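Local coordinates for protein dihydropyrimidinase (Dictyostelium discoideum, PDB 2FTW) that catalyses the reversible, zinc-dependent hydrolytic ring opening of 5,6-dihydrouracil and 5,6-dihydrothymine, the second step of reductive pyrimidine degradation, at residues V132-W137 with R143-L148; G185-V190 with R383-Y388; S238-V243 with Q476-R481; D255-H260 with G317-V322. All blocks are in the same frame, centred on the assembly; numbering follows the deposited sequence.

From the N terminus, contact 1 comes first and closes a short loop: 132-137, leaving strand 127-132, is met by 143-148 on the helix that follows. Contact 2 opens at 185-190 and does not close until 383-388, tying a barrel strand to the end of helix 370-384. Inside that span contact 3 opens at 238-243; it closes at 476-481, tying the end of helix 223-239 to helix 474-481, so contacts 2 and 3 cross. Contact 4 lies within both long loops and joins helix 251-262 to the loop after helix 306-316. Contacts 2 and 3 meet where Ala188 N approaches Pro242 O at 3.3 Å, a probable hydrogen bond; contacts 2 and 4 meet where Ile384 packs on Asp320 and Cys321.

Contact 1 of 4, residues V132-W137 with R143-L148; sequences VAITWW and REMEIL
Met145 lays its thioether across the end of Ile134 and against the rim of the Trp137 indole. Its SD lies 3.7 Å from Trp137 CZ3. Seen from the six-membered ring, the sulfur is 86° off the normal, so this is a Met-aromatic contact made at the ring edge, in plane, with the two side chains crossing at about a right angle. The indole reaches the sulfur although its CB points away from the helix: CG stands anti to the backbone N (chi1 -176°), and the long bicyclic ring then carries CZ3 back to the methionine.

The same thioether serves Ile134. The bend at chi3 of Met145 (72°) turns the terminal methyl so that SD and CE both rest against one isoleucine methyl, with Ile134 CD1 3.5 Å from Met145 CE and 3.6 Å from Met145 SD. One turn further along the helix, the contact is looser: Val132 CG2 approaches Leu148 CG at 4.3 Å.

The arrangement is a worked case of beta-alpha packing in a (beta-alpha)8 barrel, where the loop leaving strand 127-132 is covered by the helix that follows it, 139-151. Phe157 also touches Val132, Ile134 and Met145, and Ile177 of helix 171-184 reaches Ile134 and Trp137, so the next helix shares this packing. The polar Glu144 on the same helix is turned to Ser108 and Leu109, which hydrogen-bond its carboxylate. Between the two segments, then, adhesion is by dispersion and probably by the sulfur's attraction to the weakly positive ring edge, without any polar bond.

Contact 2 of 4, residues G185-V190 with R383-Y388; sequences GAIAQV and RIFNIY
Phe385 presents one corner of its ring to two side chains of the 185-190 segment, and this corner is where the packing concentrates. Ile187 CG2 lies 4.0 Å from Phe385 CE1, while the other branch of the isoleucine goes its own way: CG1 is anti to the backbone N (chi1 -168°) and carries CD1 to Ile384 CG2, also at 4.0 Å. Ile187 is thus forked over two successive residues at the end of helix 370-384, and Ile384 CG2 in turn covers a face of the phenylalanine ring. Gln189 adds a smaller patch: its NE2 stands 3.9 Å from Phe385 CZ, with the amide plane turned 66° from the ring, a van der Waals approach.

The loose side is the chain that follows. After Phe385 the backbone turns away through Asn386, the positive-phi residue of a Schellman motif, toward the partly exposed Tyr388, whose hydroxyl hydrogen-bonds Asp21 of a second subunit.

Gln189 lies about 6 Å, side chain to side chain, from the zinc ligand His66, so this packing borders the metal centre of the barrel. Around it, Tyr244 of strand 243-245 meets Phe385 edge-to-face and touches Ile187, Gln189 and Ile384, while Ile98 and Phe100 of strand 94-101 contact Phe385 and Gln189 respectively.

Contact 3 of 4, residues S238-V243 with Q476-R481; sequences SVCTPV and QRDKVR
Cys240, the first residue beyond helix 223-239 of the (beta-alpha)8 barrel, has positive phi and pushes its side chain against helix 474-481, far along the chain; the contact is plain packing of a barrel helix end on a C-terminal helix, away from the metal site.

The van der Waals part centres on the cysteine. Its SG, set anti to the backbone N (chi1 -157°), lies 3.8 Å from Arg477 CB, the foot of a side chain that runs on, extended, to a different partner. Asp478 OD1 lies 3.5 Å from both CB and SG of Cys240.

The charged groups are bonded elsewhere and merely brush the cysteine. Asp478 OD1 makes a salt bridge with Lys182 of helix 171-184, whose NZ also donates a hydrogen bond to Val239 O, so this lysine joins the helix end to the carboxylate. Arg481 NH2 is salt-bridged to Asp237, just ahead of the 238-243 segment, and the same guanidinium lies over the sulfur.

Intersubunit bonds complete the set: Arg477 NE hydrogen-bonds Gly366 O of a second subunit, and Gln476 NE2 bonds Asn364 O of the same subunit, so helix 474-481 links barrel and tetramer partner.

Where guanidinium and thiol meet, the sulfur lies over one face, displaced toward the rim: Cys240 SG is 3.5 Å above the Arg481 plane and 3.6 Å from Arg481 NH1.

Contact 4 of 4, residues D255-H260 with G317-V322; sequences DVICKH and GDLDCV
With CG1 anti to the carbonyl carbon (chi1 -67°) and an extended chi2, Ile257 sends CD1 out from helix 251-262 toward Leu319, and its CG2, anti to the backbone N, is left to face the backbone of Asp318. The two branches therefore do different work. CD1 meets Leu319 CD2 at 4.1 Å, the side chains crossing at about a right angle, and CG2 sits 3.5 Å from Asp318 O, a methyl resting against a carbonyl oxygen.

Cys258, the next residue on the helix, covers the other end of Asp318. Its SG lies 4.0 Å from Asp318 OD2, and Asp318 OD1 stands at the same distance from Cys258 CA, so the carboxylate is laid along the cysteine at van der Waals range. The charge is met from outside: Asp318 OD1 forms a salt bridge with Arg316 NH2 of a second subunit. The helix thus packs beside an aspartate engaged at the subunit boundary, where Cys258 also touches Lys262 of that subunit.

Gly317, at positive phi, closes helix 306-316 with a Schellman motif and releases the chain into this loop, and Tyr313 of that helix touches Cys258, Asp318 and Leu319. Inward, Ile257 reaches Ile245 of strand 243-245; alongside, it touches Thr229 of helix 223-239. The contact thus sits where helix 251-262 packs on the loop leaving helix 306-316, outside strand 243-245.

Contact 1 of 4, residues V132-W137 with R143-L148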
loop_
_atom_site.group_PDB
_atom_site.type_symbol
_atom_site.label_atom_id
_atom_site.label_comp_id
_atom_site.label_asym_id
_atom_site.label_seq_id
_atom_site.Cartn_x
_atom_site.Cartn_y
_atom_site.Cartn_z
ATOM N N VAL A 132 9.995 31.909 10.834
ATOM C CA VAL A 132 9.620 33.061 10.020
ATOM C C VAL A 132 8.843 32.585 8.792
ATOM O O VAL A 132 9.324 31.758 8.014
ATOM C CB VAL A 132 10.852 33.910 9.655
ATOM C CG1 VAL A 132 10.452 35.155 8.880
ATOM C CG2 VAL A 132 11.581 34.315 10.921
ATOM N N ALA A 133 7.620 33.084 8.643
ATOM C CA ALA A 133 6.811 32.752 7.473
ATOM C C ALA A 133 7.218 33.619 6.288
ATOM O O ALA A 133 7.508 34.811 6.442
ATOM C CB ALA A 133 5.309 32.913 7.771
ATOM N N ILE A 134 7.258 33.000 5.108
ATOM C CA ILE A 134 7.547 33.685 3.855
ATOM C C ILE A 134 6.239 33.945 3.116
ATOM O O ILE A 134 5.795 33.148 2.283
ATOM C CB ILE A 134 8.555 32.874 3.016
ATOM C CG1 ILE A 134 9.819 32.635 3.857
ATOM C CG2 ILE A 134 8.907 33.614 1.753
ATOM C CD1 ILE A 134 10.896 31.884 3.153
ATOM N N THR A 135 5.622 35.067 3.460
ATOM C CA THR A 135 4.281 35.419 2.996
ATOM C C THR A 135 4.294 36.074 1.615
ATOM O O THR A 135 3.266 36.143 0.949
ATOM C CB THR A 135 3.580 36.331 4.021
ATOM O OG1 THR A 135 4.389 37.482 4.292
ATOM C CG2 THR A 135 3.354 35.561 5.321
ATOM N N TRP A 136 5.468 36.545 1.201
ATOM C CA TRP A 136 5.688 37.068 -0.150
ATOM C C TRP A 136 7.159 36.786 -0.508
ATOM O O TRP A 136 7.988 36.613 0.369
ATOM C CB TRP A 136 5.361 38.570 -0.218
ATOM C CG TRP A 136 6.239 39.409 0.675
ATOM C CD1 TRP A 136 6.290 39.373 2.043
ATOM C CD2 TRP A 136 7.206 40.391 0.266
ATOM N NE1 TRP A 136 7.218 40.264 2.507
ATOM C CE2 TRP A 136 7.800 40.902 1.443
ATOM C CE3 TRP A 136 7.619 40.897 -0.977
ATOM C CZ2 TRP A 136 8.782 41.903 1.413
ATOM C CZ3 TRP A 136 8.603 41.874 -1.007
ATOM C CH2 TRP A 136 9.174 42.368 0.179
ATOM N N TRP A 137 7.458 36.741 -1.797
ATOM C CA TRP A 137 8.759 36.332 -2.286
ATOM C C TRP A 137 9.350 37.418 -3.189
ATOM O O TRP A 137 8.645 38.000 -4.006
ATOM C CB TRP A 137 8.607 35.000 -3.024
ATOM C CG TRP A 137 9.884 34.419 -3.505
ATOM C CD1 TRP A 137 10.201 34.118 -4.794
ATOM C CD2 TRP A 137 11.025 34.065 -2.713
ATOM N NE1 TRP A 137 11.469 33.593 -4.855
ATOM C CE2 TRP A 137 11.999 33.551 -3.594
ATOM C CE3 TRP A 137 11.321 34.129 -1.338
ATOM C CZ2 TRP A 137 13.251 33.107 -3.154
ATOM C CZ3 TRP A 137 12.556 33.690 -0.905
ATOM C CH2 TRP A 137 13.511 33.182 -1.809
ATOM N N ARG A 143 17.387 37.744 0.520
ATOM C CA ARG A 143 18.518 38.338 1.216
ATOM C C ARG A 143 18.329 38.458 2.736
ATOM O O ARG A 143 19.279 38.258 3.488
ATOM C CB ARG A 143 18.812 39.707 0.613
ATOM C CG ARG A 143 19.401 39.618 -0.779
ATOM C CD ARG A 143 19.441 40.963 -1.447
ATOM N NE ARG A 143 20.441 41.834 -0.845
ATOM C CZ ARG A 143 21.744 41.795 -1.131
ATOM N NH1 ARG A 143 22.221 40.932 -2.018
ATOM N NH2 ARG A 143 22.577 42.629 -0.529
ATOM N N GLU A 144 17.115 38.773 3.194
ATOM C CA GLU A 144 16.862 38.908 4.646
ATOM C C GLU A 144 16.853 37.557 5.375
ATOM O O GLU A 144 17.124 37.497 6.575
ATOM C CB GLU A 144 15.549 39.654 4.916
ATOM C CG GLU A 144 15.591 41.117 4.522
ATOM C CD GLU A 144 14.250 41.811 4.689
ATOM O OE1 GLU A 144 13.176 41.197 4.400
ATOM O OE2 GLU A 144 14.276 42.989 5.101
ATOM N N MET A 145 16.535 36.485 4.645
ATOM C CA MET A 145 16.605 35.115 5.178
ATOM C C MET A 145 18.010 34.779 5.672
ATOM O O MET A 145 18.180 34.133 6.709
ATOM C CB MET A 145 16.168 34.099 4.112
ATOM C CG MET A 145 14.678 34.103 3.848
ATOM S SD MET A 145 14.182 33.139 2.407
ATOM C CE MET A 145 14.389 31.428 2.890
ATOM N N GLU A 146 19.017 35.244 4.937
ATOM C CA GLU A 146 20.412 35.013 5.324
ATOM C C GLU A 146 20.761 35.708 6.647
ATOM O O GLU A 146 21.460 35.136 7.480
ATOM C CB GLU A 146 21.359 35.428 4.186
ATOM C CG GLU A 146 22.839 35.462 4.545
ATOM C CD GLU A 146 23.749 35.578 3.329
ATOM O OE1 GLU A 146 23.295 35.304 2.195
ATOM O OE2 GLU A 146 24.931 35.945 3.511
ATOM N N ILE A 147 20.250 36.919 6.854
ATOM C CA ILE A 147 20.528 37.651 8.081
ATOM C C ILE A 147 19.831 36.968 9.260
ATOM O O ILE A 147 20.406 36.816 10.331
ATOM C CB ILE A 147 20.110 39.138 7.978
ATOM C CG1 ILE A 147 20.982 39.865 6.950
ATOM C CG2 ILE A 147 20.237 39.839 9.332
ATOM C CD1 ILE A 147 20.455 41.255 6.540
ATOM N N LEU A 148 18.590 36.563 9.053
ATOM C CA LEU A 148 17.842 35.853 10.074
ATOM C C LEU A 148 18.613 34.613 10.547
ATOM O O LEU A 148 18.797 34.402 11.739
ATOM C CB LEU A 148 16.456 35.440 9.550
ATOM C CG LEU A 148 15.194 36.290 9.801
ATOM C CD1 LEU A 148 15.323 37.259 10.981
ATOM C CD2 LEU A 148 14.743 37.031 8.571
#

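Contact 2 of 4, residues G185-V190 with R383-Y388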
loop_
_atom_site.group_PDB
_atom_site.type_symbol
_atom_site.label_atom_id
_atom_site.label_comp_id
_atom_site.label_asym_id
_atom_site.label_seq_id
_atom_site.Cartn_x
_atom_site.Cartn_y
_atom_site.Cartn_z
ATOM N N GLY A 185 20.912 26.251 5.171
ATOM C CA GLY A 185 20.799 25.234 6.201
ATOM C C GLY A 185 19.564 25.388 7.081
ATOM O O GLY A 185 19.599 25.089 8.287
ATOM N N ALA A 186 18.467 25.848 6.493
ATOM C CA ALA A 186 17.200 25.955 7.225
ATOM C C ALA A 186 16.237 24.858 6.772
ATOM O O ALA A 186 16.246 24.462 5.603
ATOM C CB ALA A 186 16.573 27.347 7.016
ATOM N N ILE A 187 15.420 24.362 7.697
ATOM C CA ILE A 187 14.299 23.510 7.325
ATOM C C ILE A 187 13.185 24.350 6.682
ATOM O O ILE A 187 12.935 25.511 7.055
ATOM C CB ILE A 187 13.747 22.659 8.511
ATOM C CG1 ILE A 187 12.779 21.582 7.990
ATOM C CG2 ILE A 187 13.057 23.534 9.551
ATOM C CD1 ILE A 187 12.693 20.330 8.880
ATOM N N ALA A 188 12.538 23.745 5.691
ATOM C CA ALA A 188 11.446 24.360 4.956
ATOM C C ALA A 188 10.110 23.800 5.446
ATOM O O ALA A 188 9.794 22.609 5.231
ATOM C CB ALA A 188 11.610 24.083 3.481
ATOM N N GLN A 189 9.335 24.650 6.115
ATOM C CA GLN A 189 7.980 24.289 6.559
ATOM C C GLN A 189 6.909 24.624 5.514
ATOM O O GLN A 189 7.028 25.598 4.784
ATOM C CB GLN A 189 7.651 25.014 7.861
ATOM C CG GLN A 189 8.504 24.616 9.039
ATOM C CD GLN A 189 8.315 25.555 10.214
ATOM O OE1 GLN A 189 8.572 26.762 10.113
ATOM N NE2 GLN A 189 7.854 25.020 11.320
ATOM N N VAL A 190 5.835 23.850 5.481
ATOM C CA VAL A 190 4.794 24.042 4.474
ATOM C C VAL A 190 3.376 23.919 5.075
ATOM O O VAL A 190 3.060 22.909 5.720
ATOM C CB VAL A 190 4.987 23.031 3.299
ATOM C CG1 VAL A 190 4.042 23.330 2.156
ATOM C CG2 VAL A 190 6.426 23.055 2.782
ATOM N N ARG A 383 15.591 18.018 18.330
ATOM C CA ARG A 383 16.546 17.592 17.315
ATOM C C ARG A 383 16.218 18.203 15.948
ATOM O O ARG A 383 17.106 18.656 15.247
ATOM C CB ARG A 383 16.587 16.068 17.230
ATOM C CG ARG A 383 17.286 15.443 18.406
ATOM C CD ARG A 383 17.441 13.950 18.247
ATOM N NE ARG A 383 16.179 13.264 18.471
ATOM C CZ ARG A 383 15.886 12.493 19.519
ATOM N NH1 ARG A 383 16.759 12.268 20.486
ATOM N NH2 ARG A 383 14.684 11.934 19.587
ATOM N N ILE A 384 14.937 18.236 15.595
ATOM C CA ILE A 384 14.526 18.772 14.304
ATOM C C ILE A 384 14.830 20.259 14.176
ATOM O O ILE A 384 15.278 20.705 13.124
ATOM C CB ILE A 384 13.030 18.477 13.995
ATOM C CG1 ILE A 384 12.832 16.988 13.691
ATOM C CG2 ILE A 384 12.532 19.318 12.783
ATOM C CD1 ILE A 384 11.339 16.542 13.701
ATOM N N PHE A 385 14.589 21.024 15.241
ATOM C CA PHE A 385 14.841 22.466 15.232
ATOM C C PHE A 385 16.177 22.829 15.888
ATOM O O PHE A 385 16.437 23.989 16.180
ATOM C CB PHE A 385 13.650 23.217 15.846
ATOM C CG PHE A 385 12.387 23.060 15.042
ATOM C CD1 PHE A 385 12.237 23.739 13.840
ATOM C CD2 PHE A 385 11.397 22.166 15.432
ATOM C CE1 PHE A 385 11.079 23.571 13.048
ATOM C CE2 PHE A 385 10.231 21.989 14.662
ATOM C CZ PHE A 385 10.073 22.692 13.468
ATOM N N ASN A 386 17.007 21.819 16.119
ATOM C CA ASN A 386 18.418 21.990 16.500
ATOM C C ASN A 386 18.655 22.694 17.829
ATOM O O ASN A 386 19.414 23.639 17.915
ATOM C CB ASN A 386 19.222 22.676 15.391
ATOM C CG ASN A 386 20.706 22.349 15.476
ATOM O OD1 ASN A 386 21.091 21.391 16.152
ATOM N ND2 ASN A 386 21.539 23.136 14.803
ATOM N N ILE A 387 17.966 22.217 18.860
ATOM C CA ILE A 387 18.125 22.730 20.224
ATOM C C ILE A 387 18.250 21.555 21.210
ATOM O O ILE A 387 18.027 21.704 22.402
ATOM C CB ILE A 387 16.953 23.678 20.586
ATOM C CG1 ILE A 387 15.607 22.936 20.499
ATOM C CG2 ILE A 387 16.992 24.910 19.675
ATOM C CD1 ILE A 387 14.392 23.800 20.465
ATOM N N TYR A 388 18.619 20.390 20.672
ATOM C CA TYR A 388 18.937 19.183 21.442
ATOM C C TYR A 388 20.460 19.108 21.650
ATOM O O TYR A 388 21.227 19.438 20.746
ATOM C CB TYR A 388 18.437 17.979 20.658
ATOM C CG TYR A 388 18.580 16.610 21.307
ATOM C CD1 TYR A 388 17.603 16.118 22.168
ATOM C CD2 TYR A 388 19.661 15.790 21.011
ATOM C CE1 TYR A 388 17.718 14.854 22.742
ATOM C CE2 TYR A 388 19.786 14.522 21.577
ATOM C CZ TYR A 388 18.811 14.059 22.437
ATOM O OH TYR A 388 18.927 12.799 22.988
#

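Contact 3 of 4, residues S238-V243 with Q476-R481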
loop_
_atom_site.group_PDB
_atom_site.type_symbol
_atom_site.label_atom_id
_atom_site.label_comp_id
_atom_site.label_asym_id
_atom_site.label_seq_id
_atom_site.Cartn_x
_atom_site.Cartn_y
_atom_site.Cartn_z
ATOM N N SER A 238 13.295 17.015 -5.029
ATOM C CA SER A 238 14.062 17.389 -6.224
ATOM C C SER A 238 15.217 18.334 -5.888
ATOM O O SER A 238 16.334 18.151 -6.357
ATOM C CB SER A 238 13.146 18.021 -7.268
ATOM O OG SER A 238 12.127 17.103 -7.626
ATOM N N VAL A 239 14.932 19.330 -5.063
ATOM C CA VAL A 239 15.949 20.257 -4.540
ATOM C C VAL A 239 16.952 19.522 -3.637
ATOM O O VAL A 239 18.124 19.909 -3.557
ATOM C CB VAL A 239 15.267 21.402 -3.765
ATOM C CG1 VAL A 239 16.285 22.296 -3.062
ATOM C CG2 VAL A 239 14.397 22.229 -4.711
ATOM N N CYS A 240 16.482 18.457 -2.977
ATOM C CA CYS A 240 17.261 17.667 -2.013
ATOM C C CYS A 240 17.546 18.444 -0.722
ATOM O O CYS A 240 18.688 18.733 -0.383
ATOM C CB CYS A 240 18.556 17.121 -2.634
ATOM S SG CYS A 240 19.178 15.651 -1.769
ATOM N N THR A 241 16.483 18.749 0.014
ATOM C CA THR A 241 16.581 19.536 1.242
ATOM C C THR A 241 15.435 19.102 2.170
ATOM O O THR A 241 14.378 18.680 1.686
ATOM C CB THR A 241 16.526 21.090 0.943
ATOM O OG1 THR A 241 16.944 21.860 2.094
ATOM C CG2 THR A 241 15.127 21.540 0.512
ATOM N N PRO A 242 15.634 19.189 3.494
ATOM C CA PRO A 242 14.560 18.771 4.421
ATOM C C PRO A 242 13.292 19.626 4.370
ATOM O O PRO A 242 13.381 20.847 4.393
ATOM C CB PRO A 242 15.222 18.851 5.802
ATOM C CG PRO A 242 16.415 19.714 5.620
ATOM C CD PRO A 242 16.850 19.609 4.208
ATOM N N VAL A 243 12.129 18.968 4.281
ATOM C CA VAL A 243 10.831 19.641 4.343
ATOM C C VAL A 243 10.005 19.153 5.560
ATOM O O VAL A 243 10.142 18.016 5.990
ATOM C CB VAL A 243 10.041 19.460 2.999
ATOM C CG1 VAL A 243 9.633 18.016 2.789
ATOM C CG2 VAL A 243 8.826 20.367 2.938
ATOM N N GLN A 476 26.034 13.851 1.237
ATOM C CA GLN A 476 26.257 12.588 0.540
ATOM C C GLN A 476 25.186 12.317 -0.516
ATOM O O GLN A 476 25.499 11.861 -1.621
ATOM C CB GLN A 476 26.330 11.417 1.528
ATOM C CG GLN A 476 26.769 10.096 0.900
ATOM C CD GLN A 476 28.205 10.117 0.371
ATOM O OE1 GLN A 476 29.062 10.811 0.904
ATOM N NE2 GLN A 476 28.469 9.327 -0.671
ATOM N N ARG A 477 23.925 12.597 -0.178
ATOM C CA ARG A 477 22.844 12.493 -1.152
ATOM C C ARG A 477 23.113 13.355 -2.383
ATOM O O ARG A 477 22.930 12.879 -3.497
ATOM C CB ARG A 477 21.489 12.855 -0.532
ATOM C CG ARG A 477 20.897 11.723 0.262
ATOM C CD ARG A 477 19.570 12.080 0.900
ATOM N NE ARG A 477 19.117 10.960 1.709
ATOM C CZ ARG A 477 17.942 10.883 2.320
ATOM N NH1 ARG A 477 17.064 11.867 2.219
ATOM N NH2 ARG A 477 17.643 9.797 3.029
ATOM N N ASP A 478 23.542 14.608 -2.178
ATOM C CA ASP A 478 23.860 15.511 -3.300
ATOM C C ASP A 478 24.947 14.898 -4.194
ATOM O O ASP A 478 24.854 14.939 -5.432
ATOM C CB ASP A 478 24.315 16.903 -2.810
ATOM C CG ASP A 478 23.170 17.745 -2.214
ATOM O OD1 ASP A 478 21.995 17.595 -2.636
ATOM O OD2 ASP A 478 23.452 18.575 -1.322
ATOM N N LYS A 479 25.959 14.321 -3.551
ATOM C CA LYS A 479 27.051 13.645 -4.245
ATOM C C LYS A 479 26.553 12.508 -5.148
ATOM O O LYS A 479 26.878 12.470 -6.339
ATOM C CB LYS A 479 28.059 13.089 -3.232
ATOM C CG LYS A 479 29.448 12.849 -3.778
ATOM C CD LYS A 479 30.184 11.824 -2.923
ATOM C CE LYS A 479 31.658 11.711 -3.289
ATOM N NZ LYS A 479 32.349 10.751 -2.367
ATOM N N VAL A 480 25.766 11.593 -4.583
ATOM C CA VAL A 480 25.320 10.403 -5.327
ATOM C C VAL A 480 24.242 10.708 -6.361
ATOM O O VAL A 480 24.080 9.966 -7.318
ATOM C CB VAL A 480 24.823 9.250 -4.405
ATOM C CG1 VAL A 480 25.919 8.808 -3.465
ATOM C CG2 VAL A 480 23.583 9.646 -3.635
ATOM N N ARG A 481 23.492 11.780 -6.144
ATOM C CA ARG A 481 22.469 12.222 -7.085
ATOM C C ARG A 481 23.032 13.141 -8.180
ATOM O O ARG A 481 22.310 13.496 -9.115
ATOM C CB ARG A 481 21.367 12.969 -6.342
ATOM C CG ARG A 481 20.514 12.118 -5.427
ATOM C CD ARG A 481 19.301 12.924 -4.977
ATOM N NE ARG A 481 18.533 12.250 -3.943
ATOM C CZ ARG A 481 17.395 12.716 -3.436
ATOM N NH1 ARG A 481 16.863 13.860 -3.867
ATOM N NH2 ARG A 481 16.781 12.019 -2.489
#

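Contact 4 of 4, residues D255-H260 with G317-V322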
loop_
_atom_site.group_PDB
_atom_site.type_symbol
_atom_site.label_atom_id
_atom_site.label_comp_id
_atom_site.label_asym_id
_atom_site.label_seq_id
_atom_site.Cartn_x
_atom_site.Cartn_y
_atom_site.Cartn_z
ATOM N N ASP A 255 -0.700 9.446 5.069
ATOM C CA ASP A 255 -0.349 8.362 4.143
ATOM C C ASP A 255 0.660 8.799 3.102
ATOM O O ASP A 255 1.574 8.046 2.780
ATOM C CB ASP A 255 -1.584 7.849 3.374
ATOM C CG ASP A 255 -2.595 7.092 4.257
ATOM O OD1 ASP A 255 -2.263 6.700 5.410
ATOM O OD2 ASP A 255 -3.744 6.904 3.769
ATOM N N VAL A 256 0.459 9.978 2.520
ATOM C CA VAL A 256 1.426 10.533 1.556
ATOM C C VAL A 256 2.828 10.654 2.158
ATOM O O VAL A 256 3.814 10.280 1.527
ATOM C CB VAL A 256 0.963 11.913 0.998
ATOM C CG1 VAL A 256 2.117 12.677 0.413
ATOM C CG2 VAL A 256 -0.132 11.733 -0.041
ATOM N N ILE A 257 2.908 11.201 3.367
ATOM C CA ILE A 257 4.180 11.357 4.080
ATOM C C ILE A 257 4.838 9.991 4.321
ATOM O O ILE A 257 6.045 9.823 4.138
ATOM C CB ILE A 257 3.976 12.110 5.436
ATOM C CG1 ILE A 257 3.555 13.558 5.182
ATOM C CG2 ILE A 257 5.257 12.093 6.283
ATOM C CD1 ILE A 257 3.214 14.379 6.446
ATOM N N CYS A 258 4.040 9.007 4.725
ATOM C CA CYS A 258 4.557 7.664 4.972
ATOM C C CYS A 258 5.113 7.080 3.675
ATOM O O CYS A 258 6.219 6.542 3.653
ATOM C CB CYS A 258 3.444 6.785 5.523
ATOM S SG CYS A 258 3.820 5.045 5.663
ATOM N N LYS A 259 4.332 7.205 2.600
ATOM C CA LYS A 259 4.722 6.730 1.284
ATOM C C LYS A 259 6.105 7.235 0.868
ATOM O O LYS A 259 6.996 6.439 0.580
ATOM C CB LYS A 259 3.670 7.147 0.256
ATOM C CG LYS A 259 4.052 6.889 -1.212
ATOM C CD LYS A 259 3.099 7.600 -2.162
ATOM C CE LYS A 259 3.307 9.121 -2.180
ATOM N NZ LYS A 259 2.402 9.819 -3.164
ATOM N N HIS A 260 6.267 8.553 0.809
ATOM C CA HIS A 260 7.557 9.170 0.484
ATOM C C HIS A 260 8.697 8.840 1.476
ATOM O O HIS A 260 9.844 8.628 1.063
ATOM C CB HIS A 260 7.415 10.696 0.423
ATOM C CG HIS A 260 6.639 11.198 -0.752
ATOM N ND1 HIS A 260 7.177 11.277 -2.016
ATOM C CD2 HIS A 260 5.382 11.698 -0.843
ATOM C CE1 HIS A 260 6.272 11.775 -2.844
ATOM N NE2 HIS A 260 5.175 12.042 -2.154
ATOM N N GLY A 317 6.788 6.921 14.074
ATOM C CA GLY A 317 7.780 7.901 13.683
ATOM C C GLY A 317 7.630 8.381 12.252
ATOM O O GLY A 317 8.523 9.055 11.734
ATOM N N ASP A 318 6.499 8.049 11.623
ATOM C CA ASP A 318 6.166 8.576 10.302
ATOM C C ASP A 318 5.608 9.973 10.445
ATOM O O ASP A 318 5.581 10.735 9.476
ATOM C CB ASP A 318 5.176 7.664 9.569
ATOM C CG ASP A 318 5.856 6.460 8.946
ATOM O OD1 ASP A 318 6.780 6.683 8.128
ATOM O OD2 ASP A 318 5.492 5.293 9.283
ATOM N N LEU A 319 5.103 10.275 11.638
ATOM C CA LEU A 319 4.886 11.648 12.095
ATOM C C LEU A 319 5.813 11.839 13.281
ATOM O O LEU A 319 6.086 10.902 14.009
ATOM C CB LEU A 319 3.427 11.895 12.488
ATOM C CG LEU A 319 2.423 11.894 11.325
ATOM C CD1 LEU A 319 1.014 12.131 11.832
ATOM C CD2 LEU A 319 2.760 12.921 10.247
ATOM N N ASP A 320 6.335 13.044 13.450
ATOM C CA ASP A 320 7.493 13.215 14.325
ATOM C C ASP A 320 7.139 13.768 15.683
ATOM O O ASP A 320 7.483 13.169 16.694
ATOM C CB ASP A 320 8.552 14.085 13.658
ATOM C CG ASP A 320 9.047 13.486 12.372
ATOM O OD1 ASP A 320 8.346 13.640 11.338
ATOM O OD2 ASP A 320 10.120 12.845 12.404
ATOM N N CYS A 321 6.448 14.900 15.699
ATOM C CA CYS A 321 6.219 15.646 16.935
ATOM C C CYS A 321 4.891 16.407 16.909
ATOM O O CYS A 321 4.372 16.719 15.843
ATOM C CB CYS A 321 7.380 16.615 17.145
ATOM S SG CYS A 321 7.793 17.560 15.644
ATOM N N VAL A 322 4.363 16.724 18.086
ATOM C CA VAL A 322 3.043 17.345 18.216
ATOM C C VAL A 322 3.145 18.839 18.525
ATOM O O VAL A 322 3.816 19.228 19.477
ATOM C CB VAL A 322 2.227 16.693 19.345
ATOM C CG1 VAL A 322 0.756 17.100 19.253
ATOM C CG2 VAL A 322 2.357 15.179 19.304
#